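PDB 2XZJ: extracellular sialidase/neuraminidase, putative from Aspergillus fumigatus, which probably hydrolyses glycosidic bonds of terminal sialic acids, with a likely preference for Kdn-linked sugars. Local coordinates for residues A[300-305]-A[336-341]. Residues are numbered along the deposited sequence; the frame is centred on the assembly and turned at random.
Sequences TSRRAM and GGYSSM. With KFN (2,6-anhydro-3-deoxy-D-glycero-D-galacto-non-2-enonic acid), chain E.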
loop_
_atom_site.group_PDB
_atom_site.type_symbol
_atom_site.label_atom_id
_atom_site.label_comp_id
_atom_site.label_asym_id
_atom_site.label_seq_id
_atom_site.Cartn_x
_atom_site.Cartn_y
_atom_site.Cartn_z
ATOM N N THR A 300 -4.215 -0.049 -19.854
ATOM C CA THR A 300 -3.281 0.981 -20.352
ATOM C C THR A 300 -3.014 2.151 -19.407
ATOM O O THR A 300 -1.917 2.731 -19.418
ATOM C CB THR A 300 -3.761 1.548 -21.704
ATOM O OG1 THR A 300 -5.043 2.182 -21.534
ATOM C CG2 THR A 300 -3.851 0.423 -22.739
ATOM N N SER A 301 -3.999 2.495 -18.579
ATOM C CA SER A 301 -3.943 3.737 -17.811
ATOM C C SER A 301 -4.087 3.526 -16.310
ATOM O O SER A 301 -4.839 2.656 -15.873
ATOM C CB SER A 301 -5.018 4.711 -18.300
ATOM O OG SER A 301 -5.195 5.787 -17.391
ATOM N N ARG A 302 -3.387 4.352 -15.527
ATOM C CA ARG A 302 -3.521 4.311 -14.067
ATOM C C ARG A 302 -4.643 5.196 -13.561
ATOM O O ARG A 302 -4.820 5.318 -12.360
ATOM C CB ARG A 302 -2.206 4.652 -13.363
ATOM C CG ARG A 302 -1.187 3.525 -13.465
ATOM C CD ARG A 302 0.154 3.954 -12.930
ATOM N NE ARG A 302 1.137 2.899 -13.115
ATOM C CZ ARG A 302 2.286 2.816 -12.455
ATOM N NH1 ARG A 302 2.609 3.733 -11.545
ATOM N NH2 ARG A 302 3.112 1.812 -12.705
ATOM N N ARG A 303 -5.395 5.810 -14.480
ATOM C CA ARG A 303 -6.422 6.795 -14.125
ATOM C C ARG A 303 -7.821 6.193 -14.193
ATOM O O ARG A 303 -8.787 6.896 -14.495
ATOM C CB ARG A 303 -6.331 8.013 -15.062
ATOM C CG ARG A 303 -5.074 8.846 -14.872
ATOM C CD ARG A 303 -5.103 10.058 -15.793
ATOM N NE ARG A 303 -3.835 10.776 -15.791
ATOM C CZ ARG A 303 -3.675 12.006 -16.288
ATOM N NH1 ARG A 303 -4.709 12.647 -16.822
ATOM N NH2 ARG A 303 -2.483 12.599 -16.241
ATOM N N ALA A 304 -7.921 4.895 -13.920
ATOM C CA ALA A 304 -9.192 4.190 -13.982
ATOM C C ALA A 304 -9.522 3.507 -12.657
ATOM O O ALA A 304 -9.982 2.369 -12.646
ATOM C CB ALA A 304 -9.163 3.173 -15.133
ATOM N N MET A 305 -9.310 4.208 -11.540
ATOM C CA MET A 305 -9.491 3.602 -10.204
ATOM C C MET A 305 -10.903 3.077 -10.009
ATOM O O MET A 305 -11.876 3.741 -10.357
ATOM C CB MET A 305 -9.133 4.606 -9.102
ATOM C CG MET A 305 -7.694 5.096 -9.164
ATOM S SD MET A 305 -6.440 3.793 -9.251
ATOM C CE MET A 305 -6.711 2.939 -7.687
ATOM N N GLY A 336 -5.178 8.546 -9.491
ATOM C CA GLY A 336 -4.920 7.213 -10.002
ATOM C C GLY A 336 -3.475 6.770 -9.882
ATOM O O GLY A 336 -2.542 7.537 -10.127
ATOM N N GLY A 337 -3.313 5.508 -9.508
ATOM C CA GLY A 337 -2.016 4.874 -9.287
ATOM C C GLY A 337 -2.172 3.885 -8.135
ATOM O O GLY A 337 -3.229 3.273 -7.965
ATOM N N TYR A 338 -1.121 3.764 -7.333
ATOM C CA TYR A 338 -1.084 2.908 -6.130
ATOM C C TYR A 338 -2.165 3.277 -5.131
ATOM O O TYR A 338 -2.583 4.443 -5.061
ATOM C CB TYR A 338 0.284 3.048 -5.433
ATOM C CG TYR A 338 1.436 2.345 -6.124
ATOM C CD1 TYR A 338 1.599 2.406 -7.511
ATOM C CD2 TYR A 338 2.374 1.623 -5.380
ATOM C CE1 TYR A 338 2.669 1.749 -8.144
ATOM C CE2 TYR A 338 3.436 0.972 -5.999
ATOM C CZ TYR A 338 3.577 1.050 -7.380
ATOM O OH TYR A 338 4.634 0.410 -7.979
ATOM N N SER A 339 -2.585 2.290 -4.330
ATOM C CA SER A 339 -3.677 2.458 -3.379
ATOM C C SER A 339 -3.483 1.559 -2.157
ATOM O O SER A 339 -2.721 0.604 -2.224
ATOM C CB SER A 339 -5.014 2.128 -4.047
ATOM O OG SER A 339 -5.103 0.759 -4.374
ATOM N N SER A 340 -4.190 1.876 -1.065
ATOM C CA SER A 340 -4.212 1.067 0.158
ATOM C C SER A 340 -5.562 1.295 0.827
ATOM O O SER A 340 -6.074 2.425 0.848
ATOM C CB SER A 340 -3.067 1.452 1.112
ATOM O OG SER A 340 -2.956 0.572 2.236
ATOM N N MET A 341 -6.144 0.217 1.344
ATOM C CA MET A 341 -7.407 0.286 2.097
ATOM C C MET A 341 -7.330 -0.303 3.510
ATOM O O MET A 341 -6.599 -1.272 3.781
ATOM C CB MET A 341 -8.560 -0.415 1.363
ATOM C CG MET A 341 -8.887 0.106 -0.046
ATOM S SD MET A 341 -10.089 -0.955 -0.885
ATOM C CE MET A 341 -9.083 -2.402 -1.241
HETATM C C1 KFN E . 5.749 2.348 -10.389
HETATM C C3 KFN E . 6.946 2.477 -8.181
HETATM C C4 KFN E . 7.911 1.902 -7.119
HETATM C C5 KFN E . 8.871 0.860 -7.756
HETATM C C6 KFN E . 8.081 -0.108 -8.674
HETATM C C7 KFN E . 8.963 -1.143 -9.426
HETATM C C8 KFN E . 8.143 -2.233 -10.138
HETATM C C9 KFN E . 9.025 -3.044 -11.073
HETATM O O5 KFN E . 9.590 0.105 -6.756
HETATM O O1B KFN E . 5.161 3.402 -10.085
HETATM O O1A KFN E . 5.570 1.682 -11.449
HETATM O O4 KFN E . 8.591 2.999 -6.472
HETATM O O6 KFN E . 7.352 0.633 -9.713
HETATM C C2 KFN E . 6.723 1.796 -9.381
HETATM O O7 KFN E . 9.704 -0.465 -10.439
HETATM O O8 KFN E . 7.529 -3.110 -9.197
HETATM O O9 KFN E . 9.992 -3.797 -10.316
#
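R302 and Y338 meet at the ligand end of a loop-to-strand contact in a sialidase beta-propeller. The loop before strand 305-310 of one blade lies against strand 334-343 of the next, where that strand changes direction at G337. The R302 side chain runs out straight to its guanidinium and reaches the carboxylate of the bound anhydro sugar KFN. Two nearly straight hydrogen bonds form there: R302 NH1 to KFN O1B at 3.0 Å, and R302 NH2 to KFN O1A at 2.8 Å. R39 and R245 also bond KFN; with R302 they fit the arginine triad that holds the carboxylate in sialidases. A275 O takes a further bond from R302 NH2. R302 NH1 lies at the edge of the Y338 ring, 3.9 Å from Y338 CE1. Y338 OH is hydrogen-bonded to E229 OE2, consistent with the tyrosine-glutamate pair of sialidases, in which the tyrosine is the nucleophile. Behind the site, the loop closes on two glycines. R302 O sits 3.0 Å from G336 CA, leaving no room for a side chain there. M305 bends at chi2 (-52°) and chi3 (-62°), bringing M305 CE within 4.1 Å of S339 CB. G337 N gives M305 SD a weak but straight hydrogen bond of 3.6 Å.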